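Local atomic coordinates of putative acetyltransferase Ta0821 (Thermoplasma acidophilum DSM 1728, PDB entry 3C26), a protein that probably transfers an acyl group, most likely acetyl from acetyl-coenzyme A, to an unidentified acceptor. Residues F22-W27 against D34-L39; R70-I75 against P94-S99; F175-K180 against E192-N197. All coordinates share one frame; numbering follows the deposited sequence.

Contact 1 (F22-W27 against D34-L39); sequences FTSNTW and DLYSKL
S24 OG is shared between two oxygens: Y36 OH, within hydrogen-bonding distance at 2.6 Å, and a carboxylate oxygen of D46. The hydroxyl meets the phenol near the plane of its ring, while N25 lies over one face, its CA 3.7 Å from the ring centroid in a CH-pi contact. N25 CG stands anti to the backbone N (chi1 -170°), which lays the amide along the ring at 30° to it and brings ND2 to the carbonyl of T33. These groups join the loop before helix 31-40 to the helix itself, in the N-terminal helical region of the GNAT fold that commonly borders the acceptor site. W27 meets the edge of the phenol. Y36 CD1 points edge-to-face at the indole, 3.5 Å from W27 CE2, with the planes at 79°; L39 CD1 adds a contact 4.0 Å from W27 CH2. With a leucine in place of Y36, S24 OG would probably lose its phenol partner, and a gap would be likely to open between N25 and W27. The indole NE1 is bonded to N128 OD1, and the W27 ring also meets Y32 of the second subunit.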
ATOM      1  N   PHE A  22      12.965  -0.113  20.612  1.00 20.88           N
ATOM      2  CA  PHE A  22      12.530  -1.270  19.801  1.00 21.06           C
ATOM      3  C   PHE A  22      11.550  -0.810  18.684  1.00 21.81           C
ATOM      4  O   PHE A  22      10.812   0.179  18.846  1.00 19.71           O
ATOM      5  CB  PHE A  22      11.799  -2.304  20.686  1.00 21.15           C
ATOM      6  CG  PHE A  22      12.670  -3.053  21.705  1.00 19.49           C
ATOM      7  CD1 PHE A  22      13.967  -2.706  21.954  1.00 17.37           C
ATOM      8  CD2 PHE A  22      12.121  -4.083  22.461  1.00 18.76           C
ATOM      9  CE1 PHE A  22      14.707  -3.365  22.948  1.00 20.89           C
ATOM     10  CE2 PHE A  22      12.859  -4.755  23.380  1.00 18.34           C
ATOM     11  CZ  PHE A  22      14.156  -4.384  23.648  1.00 19.28           C
ATOM     12  N   THR A  23      11.553  -1.526  17.555  1.00 23.01           N
ATOM     13  CA  THR A  23      10.579  -1.280  16.471  1.00 24.45           C
ATOM     14  C   THR A  23       9.860  -2.552  16.023  1.00 22.76           C
ATOM     15  O   THR A  23      10.338  -3.663  16.188  1.00 20.46           O
ATOM     16  CB  THR A  23      11.221  -0.666  15.189  1.00 24.47           C
ATOM     17  OG1 THR A  23      12.152  -1.585  14.609  1.00 31.84           O
ATOM     18  CG2 THR A  23      11.982   0.665  15.501  1.00 28.98           C
ATOM     19  N   SER A  24       8.680  -2.335  15.457  1.00 22.63           N
ATOM     20  CA  SER A  24       7.883  -3.399  14.834  1.00 23.21           C
ATOM     21  C   SER A  24       8.508  -3.916  13.538  1.00 23.43           C
ATOM     22  O   SER A  24       8.097  -4.951  13.015  1.00 23.85           O
ATOM     23  CB  SER A  24       6.484  -2.897  14.502  1.00 24.16           C
ATOM     24  OG  SER A  24       6.541  -1.870  13.550  1.00 22.14           O
ATOM     25  N   ASN A  25       9.487  -3.190  13.031  1.00 23.49           N
ATOM     26  CA  ASN A  25      10.204  -3.520  11.776  1.00 24.56           C
ATOM     27  C   ASN A  25      11.155  -4.663  12.054  1.00 26.60           C
ATOM     28  O   ASN A  25      12.237  -4.503  12.584  1.00 26.51           O
ATOM     29  CB  ASN A  25      10.938  -2.272  11.236  1.00 24.65           C
ATOM     30  CG  ASN A  25      11.510  -2.436   9.814  1.00 24.96           C
ATOM     31  OD1 ASN A  25      11.751  -3.526   9.339  1.00 23.78           O
ATOM     32  ND2 ASN A  25      11.740  -1.311   9.152  1.00 20.67           N
ATOM     33  N   THR A  26      10.714  -5.850  11.678  1.00 28.90           N
ATOM     34  CA  THR A  26      11.454  -7.073  11.949  1.00 31.13           C
ATOM     35  C   THR A  26      12.055  -7.663  10.672  1.00 32.07           C
ATOM     36  O   THR A  26      12.616  -8.756  10.670  1.00 33.77           O
ATOM     37  CB  THR A  26      10.533  -8.149  12.501  1.00 31.54           C
ATOM     38  OG1 THR A  26       9.524  -8.395  11.528  1.00 31.40           O
ATOM     39  CG2 THR A  26       9.908  -7.716  13.839  1.00 30.43           C
ATOM     40  N   TRP A  27      11.945  -6.899   9.608  1.00 32.58           N
ATOM     41  CA  TRP A  27      12.397  -7.327   8.283  1.00 32.86           C
ATOM     42  C   TRP A  27      13.922  -7.261   8.097  1.00 34.55           C
ATOM     43  O   TRP A  27      14.633  -6.545   8.808  1.00 34.80           O
ATOM     44  CB  TRP A  27      11.697  -6.486   7.195  1.00 31.85           C
ATOM     45  CG  TRP A  27      10.211  -6.703   7.079  1.00 28.02           C
ATOM     46  CD1 TRP A  27       9.385  -7.301   7.993  1.00 27.40           C
ATOM     47  CD2 TRP A  27       9.361  -6.216   6.028  1.00 26.26           C
ATOM     48  NE1 TRP A  27       8.064  -7.276   7.540  1.00 26.12           N
ATOM     49  CE2 TRP A  27       8.031  -6.590   6.350  1.00 25.79           C
ATOM     50  CE3 TRP A  27       9.595  -5.509   4.840  1.00 25.10           C
ATOM     51  CZ2 TRP A  27       6.960  -6.307   5.519  1.00 22.42           C
ATOM     52  CZ3 TRP A  27       8.496  -5.230   4.003  1.00 25.31           C
ATOM     53  CH2 TRP A  27       7.219  -5.620   4.355  1.00 23.17           C
ATOM     54  N   ASP A  34      13.472  -0.357   4.513  1.00 27.90           N
ATOM     55  CA  ASP A  34      12.993   0.968   4.090  1.00 27.32           C
ATOM     56  C   ASP A  34      11.552   0.848   3.611  1.00 24.96           C
ATOM     57  O   ASP A  34      10.728   1.692   3.854  1.00 23.77           O
ATOM     58  CB  ASP A  34      13.865   1.571   2.984  1.00 27.27           C
ATOM     59  CG  ASP A  34      15.194   2.121   3.504  1.00 32.60           C
ATOM     60  OD1 ASP A  34      15.355   2.265   4.740  1.00 35.75           O
ATOM     61  OD2 ASP A  34      16.071   2.458   2.670  1.00 32.50           O
ATOM     62  N   LEU A  35      11.280  -0.212   2.892  1.00 23.81           N
ATOM     63  CA  LEU A  35       9.907  -0.524   2.473  1.00 23.49           C
ATOM     64  C   LEU A  35       8.953  -0.736   3.685  1.00 22.52           C
ATOM     65  O   LEU A  35       7.821  -0.250   3.680  1.00 21.91           O
ATOM     66  CB  LEU A  35       9.869  -1.694   1.501  1.00 23.60           C
ATOM     67  CG  LEU A  35       8.469  -2.119   1.044  1.00 23.50           C
ATOM     68  CD1 LEU A  35       7.620  -0.924   0.534  1.00 27.18           C
ATOM     69  CD2 LEU A  35       8.588  -3.268   0.041  1.00 22.13           C
ATOM     70  N   TYR A  36       9.409  -1.437   4.724  1.00 22.48           N
ATOM     71  CA  TYR A  36       8.573  -1.592   5.937  1.00 22.47           C
ATOM     72  C   TYR A  36       8.101  -0.229   6.485  1.00 23.88           C
ATOM     73  O   TYR A  36       6.935  -0.031   6.836  1.00 24.25           O
ATOM     74  CB  TYR A  36       9.317  -2.326   7.084  1.00 21.59           C
ATOM     75  CG  TYR A  36       8.407  -2.584   8.251  1.00 18.00           C
ATOM     76  CD1 TYR A  36       7.652  -3.758   8.338  1.00 20.92           C
ATOM     77  CD2 TYR A  36       8.214  -1.610   9.241  1.00 18.41           C
ATOM     78  CE1 TYR A  36       6.743  -3.954   9.413  1.00 17.82           C
ATOM     79  CE2 TYR A  36       7.352  -1.806  10.285  1.00 19.23           C
ATOM     80  CZ  TYR A  36       6.596  -2.993  10.359  1.00 21.15           C
ATOM     81  OH  TYR A  36       5.734  -3.186  11.451  1.00 22.72           O
ATOM     82  N   SER A  37       9.036   0.703   6.591  1.00 25.22           N
ATOM     83  CA  SER A  37       8.726   2.002   7.180  1.00 26.06           C
ATOM     84  C   SER A  37       7.656   2.729   6.396  1.00 25.21           C
ATOM     85  O   SER A  37       6.741   3.320   6.945  1.00 26.45           O
ATOM     86  CB  SER A  37       9.977   2.902   7.230  1.00 27.24           C
ATOM     87  OG  SER A  37      11.035   2.255   7.902  1.00 31.48           O
ATOM     88  N   LYS A  38       7.770   2.693   5.081  1.00 24.64           N
ATOM     89  CA  LYS A  38       6.791   3.380   4.237  0.50 23.78           C
ATOM     90  C   LYS A  38       5.417   2.752   4.396  1.00 23.30           C
ATOM     91  O   LYS A  38       4.424   3.436   4.447  1.00 23.70           O
ATOM     92  CB  LYS A  38       7.208   3.350   2.762  0.50 24.34           C
ATOM     93  CG  LYS A  38       8.528   4.045   2.420  0.50 23.84           C
ATOM     94  CD  LYS A  38       8.655   4.064   0.903  0.50 25.09           C
ATOM     95  CE  LYS A  38       9.933   4.659   0.345  0.50 25.45           C
ATOM     96  NZ  LYS A  38       9.953   4.535  -1.185  0.50 22.82           N
ATOM     97  N   LEU A  39       5.386   1.439   4.441  1.00 22.39           N
ATOM     98  CA  LEU A  39       4.141   0.682   4.560  1.00 20.67           C
ATOM     99  C   LEU A  39       3.521   0.961   5.932  1.00 20.84           C
ATOM    100  O   LEU A  39       2.307   1.207   6.074  1.00 20.40           O
ATOM    101  CB  LEU A  39       4.372  -0.811   4.303  1.00 20.70           C
ATOM    102  CG  LEU A  39       4.690  -1.194   2.818  1.00 19.60           C
ATOM    103  CD1 LEU A  39       5.105  -2.675   2.616  1.00 19.59           C
ATOM    104  CD2 LEU A  39       3.507  -0.835   1.861  1.00 20.37           C
TER

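Contact 2 (R70-I75 against P94-S99); sequences RPVATI and PEYRGS
R70 brings the rim of its guanidinium toward Y96, with NH1 4.1 Å from Y96 OH, a distance of packing rather than bonding. A bend at chi3 turns the guanidinium toward the phenol, and the two flat groups are inclined by 32°. Since both residues also touch a crystal neighbour, the pose of R70 may owe something to the lattice. V72 does most of the work. Its CB sits over one face of the Y96 ring, 4.0 Å from the centroid and 15° off the normal, a CH-pi contact. CG1, turned anti to the carbonyl carbon (chi1 -59°), reaches further out along the ring and lies 3.5 Å from Y96 CZ and 3.3 Å from Y96 OH. Valine and tyrosine cross at about a right angle, and L101 of helix 101-113 touches both. Farther along the strand, I75 faces the same helix through I105 and T109.

On the other side, Y96 opens a type II turn that closes at S99. Y96 O receives two donors, S99 N at 3.1 Å and S99 OG at 2.5 Å, the hydroxyl approaching in the carbonyl plane. G98 takes backbone angles at which a CB would press on the carbonyl O of R97. This turn, between strand 85-92 and helix 101-113 and carrying the R97-G98 pair, probably corresponds to the loop of GNAT motif A, which in relatives binds the pyrophosphate of coenzyme A.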
ATOM      1  N   ARG A  70      19.446  -8.356  29.414  1.00 27.36           N
ATOM      2  CA  ARG A  70      19.059  -7.205  28.574  1.00 27.21           C
ATOM      3  C   ARG A  70      17.875  -7.534  27.699  1.00 24.70           C
ATOM      4  O   ARG A  70      17.902  -8.525  27.013  1.00 24.10           O
ATOM      5  CB  ARG A  70      20.207  -6.719  27.667  1.00 28.14           C
ATOM      6  CG  ARG A  70      21.344  -5.954  28.361  1.00 33.42           C
ATOM      7  CD  ARG A  70      22.494  -5.663  27.365  1.00 38.43           C
ATOM      8  NE  ARG A  70      23.233  -6.880  27.010  1.00 42.42           N
ATOM      9  CZ  ARG A  70      23.042  -7.586  25.904  1.00 45.04           C
ATOM     10  NH1 ARG A  70      22.137  -7.207  24.993  1.00 47.31           N
ATOM     11  NH2 ARG A  70      23.758  -8.684  25.720  1.00 45.90           N
ATOM     12  N   PRO A  71      16.827  -6.706  27.730  1.00 22.88           N
ATOM     13  CA  PRO A  71      15.697  -7.016  26.850  1.00 22.34           C
ATOM     14  C   PRO A  71      16.022  -6.808  25.369  1.00 23.02           C
ATOM     15  O   PRO A  71      16.641  -5.800  25.024  1.00 22.33           O
ATOM     16  CB  PRO A  71      14.617  -6.051  27.309  1.00 22.23           C
ATOM     17  CG  PRO A  71      15.342  -4.920  27.941  1.00 22.07           C
ATOM     18  CD  PRO A  71      16.579  -5.514  28.558  1.00 22.82           C
ATOM     19  N   VAL A  72      15.632  -7.773  24.513  1.00 22.17           N
ATOM     20  CA  VAL A  72      15.894  -7.642  23.063  1.00 22.38           C
ATOM     21  C   VAL A  72      14.609  -7.674  22.179  1.00 22.10           C
ATOM     22  O   VAL A  72      14.614  -7.310  20.999  1.00 21.26           O
ATOM     23  CB  VAL A  72      16.987  -8.676  22.553  1.00 21.82           C
ATOM     24  CG1 VAL A  72      18.342  -8.491  23.313  1.00 20.15           C
ATOM     25  CG2 VAL A  72      16.473 -10.123  22.641  1.00 22.12           C
ATOM     26  N   ALA A  73      13.508  -8.081  22.793  1.00 21.88           N
ATOM     27  CA  ALA A  73      12.197  -8.183  22.104  1.00 21.07           C
ATOM     28  C   ALA A  73      11.065  -8.064  23.112  1.00 21.99           C
ATOM     29  O   ALA A  73      11.210  -8.404  24.323  1.00 23.11           O
ATOM     30  CB  ALA A  73      12.062  -9.496  21.354  1.00 20.91           C
ATOM     31  N   THR A  74       9.937  -7.570  22.620  1.00 20.93           N
ATOM     32  CA  THR A  74       8.737  -7.479  23.453  1.00 20.22           C
ATOM     33  C   THR A  74       7.578  -8.177  22.804  1.00 20.69           C
ATOM     34  O   THR A  74       7.513  -8.341  21.573  1.00 20.88           O
ATOM     35  CB  THR A  74       8.294  -5.991  23.680  1.00 20.64           C
ATOM     36  OG1 THR A  74       7.964  -5.367  22.412  1.00 19.80           O
ATOM     37  CG2 THR A  74       9.378  -5.179  24.377  1.00 18.36           C
ATOM     38  N   ILE A  75       6.666  -8.610  23.662  1.00 20.53           N
ATOM     39  CA  ILE A  75       5.333  -9.006  23.245  1.00 20.91           C
ATOM     40  C   ILE A  75       4.351  -8.553  24.340  1.00 21.68           C
ATOM     41  O   ILE A  75       4.630  -8.729  25.532  1.00 20.93           O
ATOM     42  CB  ILE A  75       5.178 -10.548  22.984  1.00 21.34           C
ATOM     43  CG1 ILE A  75       3.807 -10.877  22.421  1.00 23.20           C
ATOM     44  CG2 ILE A  75       5.282 -11.346  24.291  1.00 17.78           C
ATOM     45  CD1 ILE A  75       3.671 -10.692  20.994  1.00 26.95           C
ATOM     46  N   PRO A  94      16.652  -2.839  17.212  1.00 25.79           N
ATOM     47  CA  PRO A  94      16.925  -2.730  15.778  1.00 26.69           C
ATOM     48  C   PRO A  94      18.106  -3.540  15.254  1.00 26.42           C
ATOM     49  O   PRO A  94      18.150  -3.885  14.078  1.00 27.03           O
ATOM     50  CB  PRO A  94      17.134  -1.242  15.579  1.00 27.04           C
ATOM     51  CG  PRO A  94      16.515  -0.628  16.723  1.00 27.65           C
ATOM     52  CD  PRO A  94      16.684  -1.537  17.865  1.00 26.14           C
ATOM     53  N   GLU A  95      19.007  -3.895  16.145  1.00 26.07           N
ATOM     54  CA  GLU A  95      20.171  -4.772  15.801  1.00 26.48           C
ATOM     55  C   GLU A  95      19.766  -6.199  15.491  1.00 26.20           C
ATOM     56  O   GLU A  95      20.550  -6.975  14.960  1.00 24.57           O
ATOM     57  CB  GLU A  95      21.155  -4.845  16.975  1.00 27.46           C
ATOM     58  CG  GLU A  95      21.860  -3.585  17.225  1.00 31.79           C
ATOM     59  CD  GLU A  95      23.082  -3.464  16.367  1.00 39.51           C
ATOM     60  OE1 GLU A  95      24.064  -4.214  16.641  1.00 43.44           O
ATOM     61  OE2 GLU A  95      23.064  -2.615  15.433  1.00 43.11           O
ATOM     62  N   TYR A  96      18.520  -6.545  15.811  1.00 24.65           N
ATOM     63  CA  TYR A  96      18.082  -7.947  15.708  1.00 25.47           C
ATOM     64  C   TYR A  96      17.063  -8.169  14.597  1.00 27.44           C
ATOM     65  O   TYR A  96      16.437  -9.228  14.467  1.00 27.81           O
ATOM     66  CB  TYR A  96      17.469  -8.404  17.029  1.00 25.21           C
ATOM     67  CG  TYR A  96      18.435  -8.497  18.195  1.00 24.46           C
ATOM     68  CD1 TYR A  96      18.922  -7.353  18.839  1.00 25.32           C
ATOM     69  CD2 TYR A  96      18.860  -9.739  18.668  1.00 25.96           C
ATOM     70  CE1 TYR A  96      19.796  -7.462  19.915  1.00 25.18           C
ATOM     71  CE2 TYR A  96      19.729  -9.837  19.732  1.00 25.70           C
ATOM     72  CZ  TYR A  96      20.187  -8.708  20.354  1.00 24.85           C
ATOM     73  OH  TYR A  96      21.059  -8.848  21.436  1.00 26.78           O
ATOM     74  N   ARG A  97      16.903  -7.151  13.780  1.00 29.33           N
ATOM     75  CA  ARG A  97      15.991  -7.268  12.633  1.00 31.45           C
ATOM     76  C   ARG A  97      16.480  -8.377  11.713  1.00 32.00           C
ATOM     77  O   ARG A  97      17.679  -8.506  11.456  1.00 32.45           O
ATOM     78  CB  ARG A  97      15.882  -5.951  11.849  1.00 31.47           C
ATOM     79  CG  ARG A  97      15.313  -4.851  12.640  1.00 34.09           C
ATOM     80  CD  ARG A  97      15.241  -3.569  11.847  1.00 40.36           C
ATOM     81  NE  ARG A  97      16.580  -3.036  11.667  1.00 43.29           N
ATOM     82  CZ  ARG A  97      16.838  -1.806  11.266  1.00 47.76           C
ATOM     83  NH1 ARG A  97      15.834  -0.968  11.036  1.00 50.50           N
ATOM     84  NH2 ARG A  97      18.094  -1.409  11.121  1.00 47.64           N
ATOM     85  N   GLY A  98      15.537  -9.178  11.224  1.00 34.00           N
ATOM     86  CA  GLY A  98      15.867 -10.266  10.288  1.00 34.19           C
ATOM     87  C   GLY A  98      16.230 -11.542  11.021  1.00 34.62           C
ATOM     88  O   GLY A  98      16.439 -12.591  10.428  1.00 34.87           O
ATOM     89  N   SER A  99      16.317 -11.438  12.338  1.00 34.69           N
ATOM     90  CA  SER A  99      16.601 -12.618  13.156  1.00 34.34           C
ATOM     91  C   SER A  99      15.314 -13.421  13.288  1.00 33.64           C
ATOM     92  O   SER A  99      14.331 -13.155  12.612  1.00 32.82           O
ATOM     93  CB  SER A  99      17.083 -12.234  14.545  1.00 34.21           C
ATOM     94  OG  SER A  99      16.033 -11.601  15.262  1.00 37.12           O
TER

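Contact 3 (F175-K180 against E192-N197); sequences FFIDWK and EEYSNN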
ATOM      1  N   PHE A 175     -15.979  -7.907  17.803  1.00 23.83           N
ATOM      2  CA  PHE A 175     -15.661  -6.524  17.499  1.00 24.08           C
ATOM      3  C   PHE A 175     -14.244  -6.150  17.842  1.00 22.88           C
ATOM      4  O   PHE A 175     -13.631  -6.720  18.711  1.00 21.32           O
ATOM      5  CB  PHE A 175     -16.471  -5.560  18.406  1.00 24.95           C
ATOM      6  CG  PHE A 175     -17.878  -5.968  18.670  1.00 28.29           C
ATOM      7  CD1 PHE A 175     -18.181  -6.804  19.734  1.00 29.88           C
ATOM      8  CD2 PHE A 175     -18.916  -5.430  17.908  1.00 32.92           C
ATOM      9  CE1 PHE A 175     -19.459  -7.161  19.987  1.00 28.82           C
ATOM     10  CE2 PHE A 175     -20.224  -5.788  18.163  1.00 33.29           C
ATOM     11  CZ  PHE A 175     -20.495  -6.654  19.202  1.00 32.08           C
ATOM     12  N   PHE A 176     -13.761  -5.136  17.143  1.00 23.79           N
ATOM     13  CA  PHE A 176     -12.483  -4.500  17.448  1.00 24.09           C
ATOM     14  C   PHE A 176     -12.795  -3.413  18.427  1.00 25.30           C
ATOM     15  O   PHE A 176     -13.563  -2.507  18.126  1.00 28.35           O
ATOM     16  CB  PHE A 176     -11.786  -3.905  16.222  1.00 24.31           C
ATOM     17  CG  PHE A 176     -10.489  -4.560  15.884  1.00 22.75           C
ATOM     18  CD1 PHE A 176      -9.526  -4.764  16.855  1.00 26.32           C
ATOM     19  CD2 PHE A 176     -10.192  -4.909  14.589  1.00 26.77           C
ATOM     20  CE1 PHE A 176      -8.299  -5.339  16.566  1.00 27.38           C
ATOM     21  CE2 PHE A 176      -8.964  -5.493  14.286  1.00 28.46           C
ATOM     22  CZ  PHE A 176      -8.015  -5.692  15.301  1.00 31.08           C
ATOM     23  N   ILE A 177     -12.268  -3.550  19.633  1.00 24.84           N
ATOM     24  CA  ILE A 177     -12.390  -2.518  20.612  1.00 24.67           C
ATOM     25  C   ILE A 177     -11.015  -2.235  21.220  1.00 24.70           C
ATOM     26  O   ILE A 177     -10.341  -3.137  21.725  1.00 24.57           O
ATOM     27  CB  ILE A 177     -13.370  -2.888  21.686  1.00 24.80           C
ATOM     28  CG1 ILE A 177     -14.764  -3.115  21.067  1.00 26.65           C
ATOM     29  CG2 ILE A 177     -13.482  -1.790  22.730  1.00 22.28           C
ATOM     30  CD1 ILE A 177     -15.842  -3.277  22.110  1.00 29.27           C
ATOM     31  N   ASP A 178     -10.608  -0.982  21.171  1.00 24.12           N
ATOM     32  CA  ASP A 178      -9.281  -0.610  21.711  1.00 23.49           C
ATOM     33  C   ASP A 178      -8.212  -1.612  21.293  1.00 23.39           C
ATOM     34  O   ASP A 178      -7.479  -2.157  22.117  1.00 23.39           O
ATOM     35  CB  ASP A 178      -9.325  -0.508  23.230  1.00 23.08           C
ATOM     36  CG  ASP A 178      -8.001  -0.011  23.845  1.00 24.86           C
ATOM     37  OD1 ASP A 178      -7.289   0.751  23.211  1.00 23.55           O
ATOM     38  OD2 ASP A 178      -7.697  -0.367  24.998  1.00 25.66           O
ATOM     39  N   TRP A 179      -8.179  -1.885  19.992  1.00 23.29           N
ATOM     40  CA  TRP A 179      -7.166  -2.748  19.327  1.00 22.64           C
ATOM     41  C   TRP A 179      -7.136  -4.214  19.745  1.00 23.42           C
ATOM     42  O   TRP A 179      -6.146  -4.930  19.541  1.00 24.01           O
ATOM     43  CB  TRP A 179      -5.753  -2.153  19.433  1.00 23.42           C
ATOM     44  CG  TRP A 179      -5.612  -0.863  18.724  1.00 19.69           C
ATOM     45  CD1 TRP A 179      -5.895   0.383  19.243  1.00 22.28           C
ATOM     46  CD2 TRP A 179      -5.207  -0.641  17.361  1.00 20.35           C
ATOM     47  NE1 TRP A 179      -5.697   1.327  18.292  1.00 19.25           N
ATOM     48  CE2 TRP A 179      -5.243   0.747  17.142  1.00 21.06           C
ATOM     49  CE3 TRP A 179      -4.833  -1.479  16.308  1.00 22.52           C
ATOM     50  CZ2 TRP A 179      -4.914   1.329  15.916  1.00 23.16           C
ATOM     51  CZ3 TRP A 179      -4.489  -0.889  15.090  1.00 26.47           C
ATOM     52  CH2 TRP A 179      -4.551   0.495  14.911  1.00 22.51           C
ATOM     53  N   LYS A 180      -8.243  -4.620  20.330  1.00 23.29           N
ATOM     54  CA  LYS A 180      -8.486  -5.973  20.767  1.00 23.39           C
ATOM     55  C   LYS A 180      -9.737  -6.479  20.038  1.00 24.34           C
ATOM     56  O   LYS A 180     -10.754  -5.816  20.003  1.00 25.50           O
ATOM     57  CB  LYS A 180      -8.673  -5.993  22.296  1.00 22.72           C
ATOM     58  CG  LYS A 180      -7.454  -5.558  23.093  1.00 22.14           C
ATOM     59  CD  LYS A 180      -7.757  -5.300  24.581  1.00 23.20           C
ATOM     60  CE  LYS A 180      -8.224  -3.887  24.807  1.00 25.94           C
ATOM     61  NZ  LYS A 180      -8.659  -3.534  26.243  1.00 26.15           N
ATOM     62  N   GLU A 192     -20.891  -1.425  27.989  1.00 46.70           N
ATOM     63  CA  GLU A 192     -20.840  -0.618  29.214  1.00 46.39           C
ATOM     64  C   GLU A 192     -19.404  -0.437  29.708  1.00 45.80           C
ATOM     65  O   GLU A 192     -19.126   0.335  30.615  1.00 46.13           O
ATOM     66  CB  GLU A 192     -21.715  -1.240  30.314  1.00 46.57           C
ATOM     67  N   GLU A 193     -18.485  -1.130  29.061  1.00 45.47           N
ATOM     68  CA  GLU A 193     -17.071  -1.121  29.472  1.00 44.61           C
ATOM     69  C   GLU A 193     -16.196  -0.081  28.750  1.00 42.04           C
ATOM     70  O   GLU A 193     -15.235   0.457  29.306  1.00 42.75           O
ATOM     71  CB  GLU A 193     -16.517  -2.513  29.222  1.00 45.35           C
ATOM     72  CG  GLU A 193     -15.249  -2.843  29.896  1.00 48.68           C
ATOM     73  CD  GLU A 193     -14.882  -4.247  29.532  1.00 54.86           C
ATOM     74  OE1 GLU A 193     -15.482  -4.745  28.545  1.00 57.94           O
ATOM     75  OE2 GLU A 193     -14.025  -4.858  30.214  1.00 60.15           O
ATOM     76  N   TYR A 194     -16.518   0.190  27.501  1.00 39.15           N
ATOM     77  CA  TYR A 194     -15.760   1.201  26.710  1.00 36.75           C
ATOM     78  C   TYR A 194     -16.708   2.265  26.200  1.00 34.67           C
ATOM     79  O   TYR A 194     -16.572   2.791  25.098  1.00 32.00           O
ATOM     80  CB  TYR A 194     -15.082   0.561  25.534  1.00 36.76           C
ATOM     81  CG  TYR A 194     -14.041  -0.455  25.884  1.00 36.00           C
ATOM     82  CD1 TYR A 194     -12.731  -0.084  26.093  1.00 35.70           C
ATOM     83  CD2 TYR A 194     -14.373  -1.792  25.955  1.00 35.84           C
ATOM     84  CE1 TYR A 194     -11.772  -1.027  26.389  1.00 36.57           C
ATOM     85  CE2 TYR A 194     -13.452  -2.732  26.262  1.00 36.71           C
ATOM     86  CZ  TYR A 194     -12.148  -2.357  26.471  1.00 38.02           C
ATOM     87  OH  TYR A 194     -11.228  -3.335  26.752  1.00 38.26           O
ATOM     88  N   SER A 195     -17.653   2.569  27.079  1.00 32.62           N
ATOM     89  CA  SER A 195     -18.802   3.422  26.775  1.00 31.35           C
ATOM     90  C   SER A 195     -18.463   4.831  26.257  1.00 29.50           C
ATOM     91  O   SER A 195     -19.162   5.362  25.389  1.00 28.22           O
ATOM     92  CB  SER A 195     -19.715   3.515  28.003  1.00 31.41           C
ATOM     93  OG  SER A 195     -19.014   4.127  29.088  1.00 33.40           O
ATOM     94  N   ASN A 196     -17.383   5.406  26.774  1.00 28.30           N
ATOM     95  CA  ASN A 196     -16.957   6.764  26.390  1.00 27.87           C
ATOM     96  C   ASN A 196     -16.211   6.800  25.065  1.00 26.88           C
ATOM     97  O   ASN A 196     -15.834   7.868  24.565  1.00 24.39           O
ATOM     98  CB  ASN A 196     -16.088   7.419  27.469  1.00 29.19           C
ATOM     99  CG  ASN A 196     -16.910   8.012  28.601  1.00 32.33           C
ATOM    100  OD1 ASN A 196     -18.088   8.366  28.429  1.00 35.02           O
ATOM    101  ND2 ASN A 196     -16.290   8.129  29.765  1.00 35.32           N
ATOM    102  N   ASN A 197     -16.008   5.608  24.503  1.00 24.91           N
ATOM    103  CA  ASN A 197     -15.347   5.463  23.215  1.00 24.26           C
ATOM    104  C   ASN A 197     -16.184   4.696  22.212  1.00 23.03           C
ATOM    105  O   ASN A 197     -15.665   4.201  21.264  1.00 23.51           O
ATOM    106  CB  ASN A 197     -13.997   4.747  23.351  1.00 24.68           C
ATOM    107  CG  ASN A 197     -12.959   5.586  24.049  1.00 26.96           C
ATOM    108  OD1 ASN A 197     -12.951   5.669  25.259  1.00 26.66           O
ATOM    109  ND2 ASN A 197     -12.052   6.171  23.290  1.00 30.02           N
TER
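Y194 makes the contact for E192-N197, setting its ring against I177, D178 and K180. The ring is covered on one face by the I177 methyl CG2, 3.5 Å from the centroid and 18° off the normal. The fit is close, for CG2 lies 3.3 Å from Y194 CD2. I177 holds this methyl anti to its backbone N, and it is the branch that meets the ring. D178 CB adds a looser touch, 4.0 Å from Y194 CE1. At the far end of the ring Y194 OH accepts a hydrogen bond of 2.6 Å from K180 NZ, which approaches near the ring plane; a bend at chi3 (-87°) swings the ammonium across to it.

Beyond the 3-10 turn of S195 and N196, N197 N returns to Y194 O at 2.9 Å, and N197 ND2 is bonded to the carbonyl of F208. The facing segment is a two-residue beta hairpin: a type I' turn from I177 to K180 between strands 174-177 and 180-183, which the C174-C183 disulfide also links. K180 NZ gathers the phenol, a salt bridge to D178 OD2 at 3.5 Å and another to E78, while E193 OE2, 6.8 Å from the same nitrogen, can add no more than a distant opposite charge. The two bridging carboxylates probably help the lysine keep its proton, and its ammonium in turn is likely to polarise the phenol that accepts from it.

Each contact centres on a tyrosine ring with a CH group over one face, the CA of an asparagine in contact 1, a valine methine in contact 2 and an isoleucine methyl in contact 3, yet the surroundings differ. Contact 1 is the most buried, aromatic and uncharged across its two segments, and lies beside the second subunit. Contact 2 is smaller and only partly buried; valine packing carries it without a hydrogen bond between its segments. These two are neighbours within the GNAT fold: T26 O and G98 N are 3.0 Å apart, a probable hydrogen bond joining the loop of contact 1 to the turn of contact 2. Contact 3, also partly buried, lies on the opposite side of the chain's centre, about 28 and 30 Å from them between centres, and adds an ammonium to its tyrosine.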